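Local coordinates for protein sensor histidine kinase CusS (Escherichia coli, PDB 5KU5) that senses copper and silver ions through its periplasmic domain, this chain, and as the whole histidine kinase activates the response regulator CusR by phosphorylation, at residues Ile11-Glu16 and Ile132-Asp137; Arg23-Pro28 and Arg34-Leu39; Leu53-Ser56 and Thr60-His63. All coordinates share one frame; numbering follows the deposited sequence.

Contact 1 of 3, residues Ile11-Glu16 and Ile132-Asp137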
loop_
_atom_site.group_PDB
_atom_site.type_symbol
_atom_site.label_atom_id
_atom_site.label_comp_id
_atom_site.label_asym_id
_atom_site.label_seq_id
_atom_site.Cartn_x
_atom_site.Cartn_y
_atom_site.Cartn_z
ATOM N N ILE A 11 -9.883 1.258 -5.913
ATOM C CA ILE A 11 -9.931 2.652 -6.384
ATOM C C ILE A 11 -9.205 3.600 -5.417
ATOM O O ILE A 11 -8.471 4.489 -5.854
ATOM C CB ILE A 11 -11.390 3.100 -6.646
ATOM C CG1 ILE A 11 -11.903 2.431 -7.931
ATOM C CG2 ILE A 11 -11.507 4.618 -6.769
ATOM C CD1 ILE A 11 -13.411 2.390 -8.060
ATOM N N ASN A 12 -9.398 3.387 -4.116
ATOM C CA ASN A 12 -8.704 4.160 -3.087
ATOM C C ASN A 12 -7.180 3.977 -3.127
ATOM O O ASN A 12 -6.433 4.954 -3.033
ATOM C CB ASN A 12 -9.250 3.801 -1.700
ATOM C CG ASN A 12 -8.617 4.619 -0.589
ATOM O OD1 ASN A 12 -8.051 4.067 0.355
ATOM N ND2 ASN A 12 -8.702 5.942 -0.700
ATOM N N ASP A 13 -6.727 2.729 -3.260
ATOM C CA ASP A 13 -5.295 2.433 -3.433
ATOM C C ASP A 13 -4.743 3.076 -4.709
ATOM O O ASP A 13 -3.669 3.679 -4.686
ATOM C CB ASP A 13 -5.034 0.918 -3.469
ATOM C CG ASP A 13 -5.293 0.232 -2.127
ATOM O OD1 ASP A 13 -5.535 0.927 -1.114
ATOM O OD2 ASP A 13 -5.246 -1.019 -2.086
ATOM N N LEU A 14 -5.482 2.952 -5.810
ATOM C CA LEU A 14 -5.085 3.574 -7.080
ATOM C C LEU A 14 -5.038 5.104 -7.006
ATOM O O LEU A 14 -4.171 5.720 -7.621
ATOM C CB LEU A 14 -6.004 3.130 -8.220
ATOM C CG LEU A 14 -5.875 1.662 -8.638
ATOM C CD1 LEU A 14 -7.057 1.254 -9.504
ATOM C CD2 LEU A 14 -4.559 1.396 -9.365
ATOM N N LYS A 15 -5.956 5.708 -6.249
ATOM C CA LYS A 15 -5.940 7.160 -6.042
ATOM C C LYS A 15 -4.633 7.613 -5.381
ATOM O O LYS A 15 -4.002 8.564 -5.842
ATOM C CB LYS A 15 -7.142 7.608 -5.204
ATOM C CG LYS A 15 -7.283 9.121 -5.088
ATOM C CD LYS A 15 -8.459 9.514 -4.214
ATOM C CE LYS A 15 -8.479 11.016 -3.999
ATOM N NZ LYS A 15 -9.634 11.433 -3.161
ATOM N N GLU A 16 -4.227 6.918 -4.318
ATOM C CA GLU A 16 -2.997 7.258 -3.596
ATOM C C GLU A 16 -1.736 6.996 -4.419
ATOM O O GLU A 16 -0.807 7.805 -4.387
ATOM C CB GLU A 16 -2.927 6.522 -2.260
ATOM C CG GLU A 16 -3.985 6.993 -1.272
ATOM C CD GLU A 16 -3.960 6.239 0.044
ATOM O OE1 GLU A 16 -2.999 5.480 0.301
ATOM O OE2 GLU A 16 -4.909 6.411 0.835
ATOM N N ILE A 132 -1.569 2.668 -14.604
ATOM C CA ILE A 132 -1.361 2.025 -13.300
ATOM C C ILE A 132 -2.264 0.799 -13.218
ATOM O O ILE A 132 -3.464 0.923 -13.431
ATOM C CB ILE A 132 -1.733 2.966 -12.126
ATOM C CG1 ILE A 132 -1.048 4.333 -12.271
ATOM C CG2 ILE A 132 -1.360 2.324 -10.789
ATOM C CD1 ILE A 132 -1.601 5.402 -11.348
ATOM N N ALA A 133 -1.690 -0.361 -12.892
ATOM C CA ALA A 133 -2.437 -1.611 -12.740
ATOM C C ALA A 133 -2.226 -2.194 -11.340
ATOM O O ALA A 133 -1.092 -2.441 -10.942
ATOM C CB ALA A 133 -2.000 -2.610 -13.799
ATOM N N LEU A 134 -3.322 -2.413 -10.610
ATOM C CA LEU A 134 -3.300 -3.001 -9.263
ATOM C C LEU A 134 -3.838 -4.429 -9.309
ATOM O O LEU A 134 -4.866 -4.685 -9.936
ATOM C CB LEU A 134 -4.155 -2.165 -8.300
ATOM C CG LEU A 134 -4.333 -2.680 -6.863
ATOM C CD1 LEU A 134 -3.006 -2.668 -6.124
ATOM C CD2 LEU A 134 -5.363 -1.853 -6.111
ATOM N N SER A 135 -3.152 -5.346 -8.628
ATOM C CA SER A 135 -3.542 -6.759 -8.611
ATOM C C SER A 135 -4.880 -6.982 -7.910
ATOM O O SER A 135 -5.091 -6.492 -6.800
ATOM C CB SER A 135 -2.476 -7.615 -7.925
ATOM O OG SER A 135 -2.937 -8.947 -7.758
ATOM N N ILE A 136 -5.762 -7.737 -8.560
ATOM C CA ILE A 136 -7.074 -8.083 -8.002
ATOM C C ILE A 136 -7.255 -9.592 -7.814
ATOM O O ILE A 136 -8.369 -10.056 -7.583
ATOM C CB ILE A 136 -8.226 -7.497 -8.861
ATOM C CG1 ILE A 136 -8.316 -8.158 -10.244
ATOM C CG2 ILE A 136 -8.042 -5.997 -9.017
ATOM C CD1 ILE A 136 -9.542 -7.752 -11.038
ATOM N N ASP A 137 -6.167 -10.355 -7.889
ATOM C CA ASP A 137 -6.251 -11.820 -7.839
ATOM C C ASP A 137 -6.823 -12.324 -6.520
ATOM O O ASP A 137 -7.616 -13.266 -6.511
ATOM C CB ASP A 137 -4.887 -12.463 -8.088
ATOM C CG ASP A 137 -4.349 -12.159 -9.468
ATOM O OD1 ASP A 137 -3.941 -11.003 -9.705
ATOM O OD2 ASP A 137 -4.325 -13.071 -10.316
#

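Contact 2 of 3, residues Arg23-Pro28 and Arg34-Leu39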
loop_
_atom_site.group_PDB
_atom_site.type_symbol
_atom_site.label_atom_id
_atom_site.label_comp_id
_atom_site.label_asym_id
_atom_site.label_seq_id
_atom_site.Cartn_x
_atom_site.Cartn_y
_atom_site.Cartn_z
ATOM N N ARG A 23 3.260 13.408 -8.411
ATOM C CA ARG A 23 4.251 14.292 -7.776
ATOM C C ARG A 23 5.671 13.973 -8.237
ATOM O O ARG A 23 6.436 14.877 -8.574
ATOM C CB ARG A 23 4.195 14.174 -6.250
ATOM C CG ARG A 23 2.960 14.774 -5.604
ATOM C CD ARG A 23 2.744 14.202 -4.209
ATOM N NE ARG A 23 1.916 15.078 -3.372
ATOM C CZ ARG A 23 2.315 15.744 -2.280
ATOM N NH1 ARG A 23 3.566 15.667 -1.814
ATOM N NH2 ARG A 23 1.434 16.505 -1.627
ATOM N N VAL A 24 6.010 12.685 -8.242
ATOM C CA VAL A 24 7.328 12.213 -8.683
ATOM C C VAL A 24 7.632 12.717 -10.099
ATOM O O VAL A 24 8.700 13.269 -10.341
ATOM C CB VAL A 24 7.427 10.662 -8.621
ATOM C CG1 VAL A 24 8.635 10.124 -9.389
ATOM C CG2 VAL A 24 7.481 10.188 -7.175
ATOM N N LEU A 25 6.675 12.552 -11.009
ATOM C CA LEU A 25 6.906 12.826 -12.434
ATOM C C LEU A 25 6.819 14.302 -12.870
ATOM O O LEU A 25 7.154 14.610 -14.014
ATOM C CB LEU A 25 6.002 11.934 -13.299
ATOM C CG LEU A 25 6.455 10.465 -13.307
ATOM C CD1 LEU A 25 5.350 9.534 -13.786
ATOM C CD2 LEU A 25 7.708 10.277 -14.154
ATOM N N ASN A 26 6.386 15.203 -11.986
ATOM C CA ASN A 26 6.499 16.650 -12.249
ATOM C C ASN A 26 7.155 17.432 -11.098
ATOM O O ASN A 26 6.885 18.621 -10.915
ATOM C CB ASN A 26 5.132 17.247 -12.660
ATOM C CG ASN A 26 4.148 17.377 -11.500
ATOM O OD1 ASN A 26 4.412 16.946 -10.375
ATOM N ND2 ASN A 26 2.999 17.991 -11.777
ATOM N N HIS A 27 8.040 16.769 -10.354
ATOM C CA HIS A 27 8.695 17.382 -9.200
ATOM C C HIS A 27 9.547 18.579 -9.656
ATOM O O HIS A 27 10.398 18.420 -10.534
ATOM C CB HIS A 27 9.564 16.359 -8.464
ATOM C CG HIS A 27 9.980 16.799 -7.098
ATOM N ND1 HIS A 27 11.047 17.644 -6.884
ATOM C CD2 HIS A 27 9.467 16.523 -5.876
ATOM C CE1 HIS A 27 11.180 17.864 -5.589
ATOM N NE2 HIS A 27 10.233 17.195 -4.955
ATOM N N PRO A 28 9.316 19.774 -9.070
ATOM C CA PRO A 28 9.868 21.033 -9.609
ATOM C C PRO A 28 11.399 21.169 -9.582
ATOM O O PRO A 28 11.972 21.780 -10.484
ATOM C CB PRO A 28 9.225 22.104 -8.717
ATOM C CG PRO A 28 8.951 21.406 -7.436
ATOM C CD PRO A 28 8.566 20.009 -7.821
ATOM N N ARG A 34 16.261 12.586 -13.686
ATOM C CA ARG A 34 16.170 12.365 -12.234
ATOM C C ARG A 34 14.768 11.921 -11.793
ATOM O O ARG A 34 14.638 11.049 -10.928
ATOM C CB ARG A 34 16.610 13.627 -11.472
ATOM C CG ARG A 34 16.383 13.614 -9.962
ATOM C CD ARG A 34 17.027 12.431 -9.257
ATOM N NE ARG A 34 16.710 12.429 -7.826
ATOM C CZ ARG A 34 17.504 12.857 -6.839
ATOM N NH1 ARG A 34 18.724 13.343 -7.071
ATOM N NH2 ARG A 34 17.067 12.788 -5.584
ATOM N N ARG A 35 13.733 12.525 -12.380
ATOM C CA ARG A 35 12.342 12.138 -12.107
ATOM C C ARG A 35 12.052 10.688 -12.497
ATOM O O ARG A 35 11.444 9.952 -11.724
ATOM C CB ARG A 35 11.362 13.051 -12.840
ATOM C CG ARG A 35 11.260 14.458 -12.277
ATOM C CD ARG A 35 10.576 15.367 -13.283
ATOM N NE ARG A 35 10.578 16.771 -12.880
ATOM C CZ ARG A 35 10.316 17.801 -13.688
ATOM N NH1 ARG A 35 10.018 17.621 -14.978
ATOM N NH2 ARG A 35 10.352 19.034 -13.200
ATOM N N LEU A 36 12.479 10.298 -13.697
ATOM C CA LEU A 36 12.327 8.915 -14.178
ATOM C C LEU A 36 13.124 7.906 -13.345
ATOM O O LEU A 36 12.674 6.778 -13.134
ATOM C CB LEU A 36 12.736 8.800 -15.652
ATOM C CG LEU A 36 11.772 9.405 -16.677
ATOM C CD1 LEU A 36 12.443 9.491 -18.040
ATOM C CD2 LEU A 36 10.483 8.596 -16.766
ATOM N N MET A 37 14.306 8.314 -12.890
ATOM C CA MET A 37 15.120 7.499 -11.985
ATOM C C MET A 37 14.389 7.282 -10.658
ATOM O O MET A 37 14.360 6.165 -10.136
ATOM C CB MET A 37 16.475 8.171 -11.743
ATOM C CG MET A 37 17.508 7.288 -11.063
ATOM S SD MET A 37 19.150 8.035 -11.040
ATOM C CE MET A 37 19.522 8.107 -12.793
ATOM N N THR A 38 13.797 8.355 -10.131
ATOM C CA THR A 38 12.973 8.291 -8.921
ATOM C C THR A 38 11.767 7.361 -9.105
ATOM O O THR A 38 11.475 6.551 -8.229
ATOM C CB THR A 38 12.475 9.693 -8.503
ATOM O OG1 THR A 38 13.584 10.601 -8.438
ATOM C CG2 THR A 38 11.773 9.648 -7.148
ATOM N N LEU A 39 11.081 7.489 -10.242
ATOM C CA LEU A 39 9.956 6.613 -10.597
ATOM C C LEU A 39 10.355 5.138 -10.555
ATOM O O LEU A 39 9.689 4.325 -9.916
ATOM C CB LEU A 39 9.429 6.954 -11.996
ATOM C CG LEU A 39 8.314 6.067 -12.574
ATOM C CD1 LEU A 39 7.015 6.318 -11.824
ATOM C CD2 LEU A 39 8.129 6.288 -14.070
HETATM O O HOH W 1 9.402 14.498 -16.114
#

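Contact 3 of 3, residues Leu53-Ser56 and Thr60-His63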
loop_
_atom_site.group_PDB
_atom_site.type_symbol
_atom_site.label_atom_id
_atom_site.label_comp_id
_atom_site.label_asym_id
_atom_site.label_seq_id
_atom_site.Cartn_x
_atom_site.Cartn_y
_atom_site.Cartn_z
ATOM N N LEU A 53 4.518 4.005 -18.542
ATOM C CA LEU A 53 4.546 5.421 -18.865
ATOM C C LEU A 53 4.720 5.573 -20.373
ATOM O O LEU A 53 5.715 5.109 -20.937
ATOM C CB LEU A 53 5.690 6.105 -18.113
ATOM C CG LEU A 53 5.668 7.635 -18.066
ATOM C CD1 LEU A 53 4.501 8.141 -17.228
ATOM C CD2 LEU A 53 6.987 8.165 -17.525
ATOM N N ALA A 54 3.733 6.199 -21.013
ATOM C CA ALA A 54 3.754 6.457 -22.450
ATOM C C ALA A 54 4.134 7.909 -22.707
ATOM O O ALA A 54 3.804 8.788 -21.907
ATOM C CB ALA A 54 2.394 6.153 -23.058
ATOM N N ASP A 55 4.820 8.153 -23.826
ATOM C CA ASP A 55 5.220 9.509 -24.221
ATOM C C ASP A 55 4.108 10.213 -25.009
ATOM O O ASP A 55 3.024 9.655 -25.191
ATOM C CB ASP A 55 6.564 9.487 -24.985
ATOM C CG ASP A 55 6.477 8.863 -26.383
ATOM O OD1 ASP A 55 5.393 8.430 -26.826
ATOM O OD2 ASP A 55 7.534 8.806 -27.045
ATOM N N SER A 56 4.387 11.433 -25.465
ATOM C CA SER A 56 3.461 12.230 -26.289
ATOM C C SER A 56 2.864 11.492 -27.500
ATOM O O SER A 56 1.691 11.686 -27.825
ATOM C CB SER A 56 4.168 13.508 -26.763
ATOM O OG SER A 56 3.390 14.222 -27.707
ATOM N N THR A 60 5.726 3.653 -25.277
ATOM C CA THR A 60 6.150 3.376 -23.905
ATOM C C THR A 60 7.600 3.809 -23.660
ATOM O O THR A 60 8.518 3.335 -24.328
ATOM C CB THR A 60 5.984 1.879 -23.566
ATOM O OG1 THR A 60 4.608 1.517 -23.715
ATOM C CG2 THR A 60 6.431 1.576 -22.135
ATOM N N VAL A 61 7.781 4.717 -22.704
ATOM C CA VAL A 61 9.106 5.184 -22.278
ATOM C C VAL A 61 9.632 4.347 -21.107
ATOM O O VAL A 61 10.838 4.119 -21.004
ATOM C CB VAL A 61 9.075 6.705 -21.953
ATOM C CG1 VAL A 61 10.197 7.141 -21.008
ATOM C CG2 VAL A 61 9.157 7.496 -23.248
ATOM N N TYR A 62 8.737 3.909 -20.223
ATOM C CA TYR A 62 9.102 3.025 -19.119
ATOM C C TYR A 62 7.935 2.112 -18.749
ATOM O O TYR A 62 6.774 2.507 -18.857
ATOM C CB TYR A 62 9.537 3.852 -17.903
ATOM C CG TYR A 62 9.766 3.029 -16.651
ATOM C CD1 TYR A 62 10.978 2.372 -16.434
ATOM C CD2 TYR A 62 8.760 2.888 -15.694
ATOM C CE1 TYR A 62 11.184 1.607 -15.293
ATOM C CE2 TYR A 62 8.955 2.125 -14.552
ATOM C CZ TYR A 62 10.166 1.488 -14.355
ATOM O OH TYR A 62 10.354 0.734 -13.219
ATOM N N HIS A 63 8.258 0.890 -18.328
ATOM C CA HIS A 63 7.292 -0.004 -17.692
ATOM C C HIS A 63 7.981 -0.872 -16.636
ATOM O O HIS A 63 9.205 -1.010 -16.644
ATOM C CB HIS A 63 6.561 -0.863 -18.734
ATOM C CG HIS A 63 7.445 -1.832 -19.458
ATOM N ND1 HIS A 63 7.623 -3.132 -19.038
ATOM C CD2 HIS A 63 8.188 -1.693 -20.581
ATOM C CE1 HIS A 63 8.443 -3.752 -19.868
ATOM N NE2 HIS A 63 8.803 -2.901 -20.811
#

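Contact 1 of 3, residues Ile11-Glu16 and Ile132-Asp137
Leu14 and Asp13 of helix 2-25 meet Leu134 and Ile132 of strand 125-135, joining the long N-terminal helix to one face of the antiparallel sheet of this PDC-fold sensor domain. The short segments run closer to antiparallel than to parallel, 139° between their directions, with their axes 9.4 Å apart at closest approach, a spacing filled by branched aliphatic groups. Leu134 can be followed from root to tip. Its CB points at the helix and lies 3.7 Å from Leu14 CD2, so the first carbon of the side chain already carries packing. CG is placed anti to the backbone N (chi1 176°), which carries the branch past Leu14 to Asp13. There the methyl CD2 comes 3.8 Å from Asp13 CB and stays slightly farther from the carboxylate, 4.1 Å from Asp13 OD2. From the helix side, the methyl CD2 of Leu14 sits over the strand between two residues on the same side of it, touching Leu134 CB and also Ile132 CG2, 3.6 Å away. The side chains of Leu14 and Ile132 run past each other in opposite senses. Around this core, Ile114 of strand 111-122 packs on Leu14, and Val49 of strand 49-54 lies against both Ile132 and Leu134. Beyond the touching residues, Glu16 turns to the second subunit, packing on its Tyr46, and a silver ion lies about 9 Å from the Leu134 side chain. Chemically, the contact is apolar: methyls and methylenes meet with no polar bond between the two segments, and the one charged residue involved, Asp13, uses mainly its CB, its carboxylate staying at the exposed margin. The fit between helix and sheet here thus probably rests on the shape and burial of Leu14, Ile132 and Leu134 rather than on directed bonds.

Contact 2 of 3, residues Arg23-Pro28 and Arg34-Leu39
Arg35 reaches back from helix 32-44 to the chain just past the end of helix 2-25 and grips a single acceptor, His27 O, with two nitrogens. Arg35 NH2 lies 2.7 Å from His27 O, and Arg35 NE 2.9 Å from the same oxygen. Both bonds are bent, with angles of 142° and 139° at the hydrogen, as expected when two N-H groups on one side of a guanidinium converge on one atom. The oxygen lies near the guanidinium plane, but both donors come from the same face of the peptide, NH2 well above the carbonyl plane and NE less tilted. The extended run from CG to NE carries the group there, CG passing 3.4 Å from Val24 O on the way. A water donates to Leu25 O at 3.1 Å and weakly accepts from Arg35 NH1, giving that carbonyl a partner. In the second helix Arg34 O takes two donors from opposite faces of its plane: the backbone N of Thr38 and the hydroxyl Thr38 OG1, 2.7 Å from Arg34 O. A leucine in place of Arg35 would probably leave His27 O without either donor and the turn at His27 less firmly tied to helix 32-44. Below the polar layer, Val24 CG1 lodges against Leu39 N and Thr38 CG2, while Leu25 CD2 meets Leu39 CD2 at 4.0 Å and, more loosely, Leu36 CD2. The contact thus pairs the end of helix 2-25 with the early turns of helix 32-44 across a short link, about 17 Å, centre to centre, from the middle of the chain. Strand 49-54 lies under the three leucines, and strand 111-122 adds Val118 against Leu25 and Pro120 against Arg35.

Contact 3 of 3, residues Leu53-Ser56 and Thr60-His63
Leu53 O is held by two consecutive amides: Val61 N, 2.7 Å from it, and Tyr62 N, a weak bond at 3.3 Å from Leu53 O. Two residues facing one make this a classic beta bulge. The return bond, Leu53 N to Tyr62 O, is 2.7 Å long and almost straight (178°), closing an antiparallel hydrogen-bonded pair. One residue on, the register has slipped, and Ala54 faces Thr60 as a non-hydrogen-bonded pair. The chain turns a corner at Val61, whose CG2 lies 3.7 Å from Asp55 CB. Asp55 has its carboxylate in the crowded position between backbone N and carbonyl carbon (chi1 70°), where OD1 accepts from Lys59 N across the hairpin turn. Thr60 lays CG2 near Leu53 O, while its hydroxyl bonds to Asp69 and Arg71. Within the chain this hairpin forms one edge of the sheet, strand 60-63 being outermost and strand 49-54 flanked on its other side by strand 125-135, whose Tyr128 and Leu130 touch Leu53. Helix 32-44 packs on the Leu53 and Tyr62 face, with Glu40 and Val43 against Tyr62.

How the contacts relate
From the N terminus, helix 2-25 supplies the first half of contact 1 and then, at its far end, the first half of contact 2. Contact 2 closes soonest, a short loop from helix 2-25 into helix 32-44. Contact 3 follows in series, closing the hairpin of strands 49-54 and 60-63. Only strand 125-135 completes contact 1, so both shorter loops nest inside its long one. Contacts 2 and 3 touch: Leu36 CD2 packs 3.6 Å from Leu53 CD2, and Leu39 also meets Tyr62. Contact 1 stands apart, about 7 Å from each at nearest atoms, yet shares a helix with contact 2 and the sheet with contact 3.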